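Local atomic coordinates of MSP-domain protein like family member (Caenorhabditis elegans, PDB entry 1ROW), a protein that is of unknown function but is a sperm-specific relative of the nematode major sperm protein, probably with a structural role in sperm. Residues E29-N39 / D72-A81. Numbering follows the deposited sequence.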
ATOM      1  N   GLU A  29      -3.645 -13.586  12.089  1.00 23.08           N
ATOM      2  CA  GLU A  29      -2.529 -14.177  11.352  1.00 24.94           C
ATOM      3  C   GLU A  29      -1.754 -13.076  10.635  1.00 24.57           C
ATOM      4  O   GLU A  29      -2.299 -12.019  10.331  1.00 22.87           O
ATOM      5  CB  GLU A  29      -3.024 -15.227  10.338  1.00 25.03           C
ATOM      6  CG  GLU A  29      -3.846 -14.678   9.170  1.00 28.91           C
ATOM      7  CD  GLU A  29      -4.241 -15.762   8.169  1.00 32.44           C
ATOM      8  OE1 GLU A  29      -3.368 -16.566   7.782  1.00 30.85           O
ATOM      9  OE2 GLU A  29      -5.422 -15.806   7.762  1.00 34.60           O
ATOM     10  N   LYS A  30      -0.473 -13.318  10.389  1.00 25.56           N
ATOM     11  CA  LYS A  30       0.360 -12.344   9.700  1.00 25.59           C
ATOM     12  C   LYS A  30      -0.126 -12.240   8.263  1.00 27.45           C
ATOM     13  O   LYS A  30      -0.579 -13.223   7.680  1.00 26.76           O
ATOM     14  CB  LYS A  30       1.822 -12.797   9.714  1.00 26.12           C
ATOM     15  CG  LYS A  30       2.803 -11.829   9.062  1.00 27.91           C
ATOM     16  CD  LYS A  30       4.231 -12.397   9.064  1.00 31.69           C
ATOM     17  CE  LYS A  30       4.711 -12.701  10.482  1.00 34.04           C
ATOM     18  NZ  LYS A  30       6.022 -13.416  10.500  1.00 34.70           N
ATOM     19  N   ILE A  31      -0.051 -11.046   7.692  1.00 27.79           N
ATOM     20  CA  ILE A  31      -0.463 -10.874   6.307  1.00 29.13           C
ATOM     21  C   ILE A  31       0.713 -10.385   5.474  1.00 27.49           C
ATOM     22  O   ILE A  31       1.607  -9.702   5.975  1.00 27.07           O
ATOM     23  CB  ILE A  31      -1.624  -9.860   6.171  1.00 30.66           C
ATOM     24  CG1 ILE A  31      -1.199  -8.505   6.732  1.00 34.34           C
ATOM     25  CG2 ILE A  31      -2.866 -10.391   6.879  1.00 32.27           C
ATOM     26  CD1 ILE A  31      -2.308  -7.467   6.764  1.00 38.50           C
ATOM     27  N   VAL A  32       0.715 -10.773   4.205  1.00 26.88           N
ATOM     28  CA  VAL A  32       1.741 -10.358   3.262  1.00 24.68           C
ATOM     29  C   VAL A  32       0.983  -9.457   2.286  1.00 24.22           C
ATOM     30  O   VAL A  32      -0.185  -9.717   1.993  1.00 23.45           O
ATOM     31  CB  VAL A  32       2.340 -11.576   2.502  1.00 25.31           C
ATOM     32  CG1 VAL A  32       1.277 -12.236   1.644  1.00 25.19           C
ATOM     33  CG2 VAL A  32       3.513 -11.137   1.648  1.00 26.49           C
ATOM     34  N   PHE A  33       1.627  -8.400   1.799  1.00 22.91           N
ATOM     35  CA  PHE A  33       0.965  -7.498   0.863  1.00 23.11           C
ATOM     36  C   PHE A  33       1.901  -7.025  -0.249  1.00 23.29           C
ATOM     37  O   PHE A  33       3.123  -7.052  -0.096  1.00 20.20           O
ATOM     38  CB  PHE A  33       0.406  -6.280   1.613  1.00 20.80           C
ATOM     39  CG  PHE A  33       1.464  -5.353   2.152  1.00 20.33           C
ATOM     40  CD1 PHE A  33       2.101  -4.435   1.317  1.00 22.64           C
ATOM     41  CD2 PHE A  33       1.830  -5.399   3.490  1.00 21.05           C
ATOM     42  CE1 PHE A  33       3.084  -3.576   1.809  1.00 22.51           C
ATOM     43  CE2 PHE A  33       2.816  -4.542   3.996  1.00 21.29           C
ATOM     44  CZ  PHE A  33       3.443  -3.630   3.152  1.00 20.34           C
ATOM     45  N   LYS A  34       1.303  -6.610  -1.363  1.00 24.07           N
ATOM     46  CA  LYS A  34       2.021  -6.084  -2.521  1.00 24.16           C
ATOM     47  C   LYS A  34       1.217  -4.890  -3.029  1.00 25.62           C
ATOM     48  O   LYS A  34       0.004  -4.985  -3.215  1.00 25.24           O
ATOM     49  CB  LYS A  34       2.126  -7.121  -3.639  1.00 26.45           C
ATOM     50  CG  LYS A  34       2.838  -6.569  -4.866  1.00 29.73           C
ATOM     51  CD  LYS A  34       2.852  -7.552  -6.033  1.00 34.31           C
ATOM     52  CE  LYS A  34       3.770  -7.044  -7.139  1.00 36.86           C
ATOM     53  NZ  LYS A  34       3.453  -5.640  -7.552  1.00 38.09           N
ATOM     54  N   ILE A  35       1.888  -3.778  -3.281  1.00 23.72           N
ATOM     55  CA  ILE A  35       1.180  -2.587  -3.719  1.00 25.62           C
ATOM     56  C   ILE A  35       1.451  -2.167  -5.153  1.00 24.34           C
ATOM     57  O   ILE A  35       2.591  -2.122  -5.592  1.00 23.17           O
ATOM     58  CB  ILE A  35       1.506  -1.401  -2.791  1.00 23.80           C
ATOM     59  CG1 ILE A  35       1.251  -1.810  -1.340  1.00 23.97           C
ATOM     60  CG2 ILE A  35       0.665  -0.196  -3.170  1.00 26.26           C
ATOM     61  CD1 ILE A  35       1.477  -0.711  -0.325  1.00 25.47           C
ATOM     62  N   LYS A  36       0.379  -1.862  -5.874  1.00 25.79           N
ATOM     63  CA  LYS A  36       0.479  -1.408  -7.253  1.00 27.59           C
ATOM     64  C   LYS A  36      -0.260  -0.077  -7.382  1.00 27.23           C
ATOM     65  O   LYS A  36      -1.366   0.079  -6.870  1.00 27.06           O
ATOM     66  CB  LYS A  36      -0.125  -2.437  -8.211  1.00 29.54           C
ATOM     67  CG  LYS A  36       0.872  -3.474  -8.720  1.00 35.41           C
ATOM     68  CD  LYS A  36       0.388  -4.097 -10.031  1.00 39.40           C
ATOM     69  CE  LYS A  36       1.474  -4.946 -10.686  1.00 42.80           C
ATOM     70  NZ  LYS A  36       1.065  -5.445 -12.037  1.00 43.43           N
ATOM     71  N   SER A  37       0.372   0.878  -8.055  1.00 25.86           N
ATOM     72  CA  SER A  37      -0.198   2.203  -8.263  1.00 25.07           C
ATOM     73  C   SER A  37      -0.709   2.351  -9.692  1.00 26.38           C
ATOM     74  O   SER A  37      -0.088   1.856 -10.631  1.00 24.69           O
ATOM     75  CB  SER A  37       0.865   3.278  -7.996  1.00 24.55           C
ATOM     76  OG  SER A  37       0.435   4.554  -8.451  1.00 19.60           O
ATOM     77  N   SER A  38      -1.836   3.035  -9.857  1.00 23.61           N
ATOM     78  CA  SER A  38      -2.396   3.251 -11.186  1.00 24.05           C
ATOM     79  C   SER A  38      -1.576   4.313 -11.913  1.00 23.22           C
ATOM     80  O   SER A  38      -1.771   4.545 -13.096  1.00 24.03           O
ATOM     81  CB  SER A  38      -3.847   3.731 -11.089  1.00 24.44           C
ATOM     82  OG  SER A  38      -3.910   5.033 -10.515  1.00 25.43           O
ATOM     83  N   ASN A  39      -0.664   4.959 -11.193  1.00 23.55           N
ATOM     84  CA  ASN A  39       0.170   6.018 -11.766  1.00 25.79           C
ATOM     85  C   ASN A  39       1.605   5.891 -11.247  1.00 25.64           C
ATOM     86  O   ASN A  39       1.891   6.244 -10.102  1.00 24.48           O
ATOM     87  CB  ASN A  39      -0.398   7.398 -11.373  1.00 23.47           C
ATOM     88  CG  ASN A  39       0.396   8.561 -11.963  1.00 25.06           C
ATOM     89  OD1 ASN A  39       1.576   8.431 -12.297  1.00 23.96           O
ATOM     90  ND2 ASN A  39      -0.251   9.713 -12.077  1.00 25.40           N
ATOM     91  N   ASP A  72      -6.160   9.023  -9.000  1.00 22.11           N
ATOM     92  CA  ASP A  72      -5.496   7.752  -9.232  1.00 21.62           C
ATOM     93  C   ASP A  72      -5.853   6.773  -8.123  1.00 22.85           C
ATOM     94  O   ASP A  72      -6.633   7.100  -7.231  1.00 21.42           O
ATOM     95  CB  ASP A  72      -3.979   7.947  -9.309  1.00 20.60           C
ATOM     96  CG  ASP A  72      -3.524   8.432 -10.675  1.00 19.89           C
ATOM     97  OD1 ASP A  72      -3.815   7.732 -11.666  1.00 20.90           O
ATOM     98  OD2 ASP A  72      -2.878   9.499 -10.767  1.00 18.81           O
ATOM     99  N   LYS A  73      -5.292   5.570  -8.181  1.00 22.10           N
ATOM    100  CA  LYS A  73      -5.591   4.559  -7.176  1.00 23.88           C
ATOM    101  C   LYS A  73      -4.380   3.757  -6.757  1.00 24.54           C
ATOM    102  O   LYS A  73      -3.499   3.461  -7.567  1.00 23.43           O
ATOM    103  CB  LYS A  73      -6.656   3.576  -7.693  1.00 26.64           C
ATOM    104  CG  LYS A  73      -7.992   4.212  -8.054  1.00 31.27           C
ATOM    105  CD  LYS A  73      -9.003   3.162  -8.487  1.00 34.03           C
ATOM    106  CE  LYS A  73     -10.365   3.791  -8.739  1.00 35.91           C
ATOM    107  NZ  LYS A  73     -11.386   2.757  -9.059  1.00 38.80           N
ATOM    108  N   LEU A  74      -4.350   3.409  -5.478  1.00 23.29           N
ATOM    109  CA  LEU A  74      -3.283   2.600  -4.926  1.00 24.54           C
ATOM    110  C   LEU A  74      -3.971   1.304  -4.537  1.00 23.98           C
ATOM    111  O   LEU A  74      -4.858   1.291  -3.686  1.00 24.28           O
ATOM    112  CB  LEU A  74      -2.678   3.273  -3.693  1.00 25.85           C
ATOM    113  CG  LEU A  74      -1.355   2.698  -3.187  1.00 24.17           C
ATOM    114  CD1 LEU A  74      -0.270   2.891  -4.249  1.00 25.54           C
ATOM    115  CD2 LEU A  74      -0.966   3.394  -1.891  1.00 23.46           C
ATOM    116  N   VAL A  75      -3.587   0.214  -5.187  1.00 24.26           N
ATOM    117  CA  VAL A  75      -4.195  -1.073  -4.899  1.00 23.31           C
ATOM    118  C   VAL A  75      -3.267  -1.935  -4.065  1.00 22.83           C
ATOM    119  O   VAL A  75      -2.108  -2.176  -4.428  1.00 20.30           O
ATOM    120  CB  VAL A  75      -4.557  -1.822  -6.195  1.00 24.89           C
ATOM    121  CG1 VAL A  75      -5.240  -3.142  -5.864  1.00 23.52           C
ATOM    122  CG2 VAL A  75      -5.471  -0.953  -7.048  1.00 26.66           C
ATOM    123  N   VAL A  76      -3.789  -2.394  -2.937  1.00 19.61           N
ATOM    124  CA  VAL A  76      -3.029  -3.231  -2.036  1.00 21.16           C
ATOM    125  C   VAL A  76      -3.534  -4.670  -2.105  1.00 23.26           C
ATOM    126  O   VAL A  76      -4.646  -4.978  -1.675  1.00 23.79           O
ATOM    127  CB  VAL A  76      -3.131  -2.708  -0.589  1.00 21.42           C
ATOM    128  CG1 VAL A  76      -2.238  -3.532   0.320  1.00 22.83           C
ATOM    129  CG2 VAL A  76      -2.723  -1.236  -0.537  1.00 20.80           C
ATOM    130  N   HIS A  77      -2.716  -5.538  -2.686  1.00 23.84           N
ATOM    131  CA  HIS A  77      -3.035  -6.956  -2.816  1.00 23.61           C
ATOM    132  C   HIS A  77      -2.459  -7.646  -1.582  1.00 24.31           C
ATOM    133  O   HIS A  77      -1.284  -7.458  -1.254  1.00 24.86           O
ATOM    134  CB  HIS A  77      -2.387  -7.514  -4.089  1.00 22.77           C
ATOM    135  CG  HIS A  77      -2.888  -6.876  -5.348  1.00 22.32           C
ATOM    136  ND1 HIS A  77      -3.970  -7.362  -6.048  1.00 24.19           N
ATOM    137  CD2 HIS A  77      -2.503  -5.748  -5.992  1.00 21.86           C
ATOM    138  CE1 HIS A  77      -4.233  -6.562  -7.064  1.00 21.08           C
ATOM    139  NE2 HIS A  77      -3.359  -5.574  -7.052  1.00 24.44           N
ATOM    140  N   PHE A  78      -3.273  -8.438  -0.894  1.00 23.46           N
ATOM    141  CA  PHE A  78      -2.795  -9.107   0.308  1.00 25.16           C
ATOM    142  C   PHE A  78      -3.221 -10.563   0.406  1.00 24.59           C
ATOM    143  O   PHE A  78      -4.106 -11.025  -0.318  1.00 23.22           O
ATOM    144  CB  PHE A  78      -3.283  -8.348   1.545  1.00 25.10           C
ATOM    145  CG  PHE A  78      -4.770  -8.241   1.629  1.00 26.49           C
ATOM    146  CD1 PHE A  78      -5.528  -9.290   2.138  1.00 27.93           C
ATOM    147  CD2 PHE A  78      -5.423  -7.107   1.157  1.00 27.14           C
ATOM    148  CE1 PHE A  78      -6.920  -9.213   2.179  1.00 28.50           C
ATOM    149  CE2 PHE A  78      -6.814  -7.016   1.191  1.00 25.78           C
ATOM    150  CZ  PHE A  78      -7.564  -8.070   1.701  1.00 28.19           C
ATOM    151  N   ALA A  79      -2.578 -11.276   1.323  1.00 25.28           N
ATOM    152  CA  ALA A  79      -2.865 -12.680   1.552  1.00 27.36           C
ATOM    153  C   ALA A  79      -2.245 -13.147   2.855  1.00 28.96           C
ATOM    154  O   ALA A  79      -1.415 -12.464   3.455  1.00 28.30           O
ATOM    155  CB  ALA A  79      -2.323 -13.527   0.396  1.00 27.70           C
ATOM    156  N   SER A  80      -2.653 -14.333   3.283  1.00 32.40           N
ATOM    157  CA  SER A  80      -2.120 -14.917   4.494  1.00 33.47           C
ATOM    158  C   SER A  80      -0.619 -15.088   4.299  1.00 33.53           C
ATOM    159  O   SER A  80      -0.173 -15.562   3.255  1.00 32.45           O
ATOM    160  CB  SER A  80      -2.771 -16.277   4.734  1.00 34.28           C
ATOM    161  OG  SER A  80      -2.091 -16.983   5.752  1.00 39.12           O
ATOM    162  N   ALA A  81       0.163 -14.691   5.298  1.00 33.76           N
ATOM    163  CA  ALA A  81       1.611 -14.825   5.213  1.00 34.83           C
ATOM    164  C   ALA A  81       1.985 -16.289   5.402  1.00 37.49           C
ATOM    165  O   ALA A  81       1.587 -16.920   6.384  1.00 35.77           O
ATOM    166  CB  ALA A  81       2.275 -13.974   6.272  1.00 35.35           C
TER
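Ser38 turns OG between its backbone N and carbonyl carbon (chi1 67°), while Asn39 carries its amide anti to its own N; between them they take hold of both carboxylate oxygens of Asp72. Ser38 OG gives its proton to Asp72 OD1 at 2.9 Å, on its anti side but tilted out of the carboxylate plane, and accepts a hydrogen bond from Lys73 N at 2.8 Å. Asn39 ND2 reaches Asp72 OD2 at 2.9 Å from above the carboxylate plane, the two flat groups standing 78° apart, and the same amide nitrogen also binds Glu42. Replacing Asp72 with an alanine would probably leave the Ser38 hydroxyl without its acceptor and cost the Asn39 amide one of its two, although Lys73 N and Glu42 would still hold them.

From here the axes of strands 31-37 and 72-80 run antiparallel at 158°, with paired bonds at Lys36-Val75, Lys34-His77 and Val32-Ala79. On one face Ile35 CG2 presses against Leu74 CD1 at 3.4 Å, tighter than usual for two carbons, while its CG1 branch lies alongside Val76 CG2 at 4.1 Å. Phe33 and Phe78 meet through their CB atoms, their rings leading away from the pairing. On the opposite face, the edge of the His77 ring lies near Lys34 O, and Val32 CG1 packs on Ala79 CB at 4.0 Å; helix 88-92 covers Val32. At the far end Lys30 O accepts Ala81 N at 2.9 Å.

With strand 43-52 flanking 31-37 and strand 99-108 flanking 70-80, this is a central antiparallel pair of the immunoglobulin-like beta fold of MSP domains.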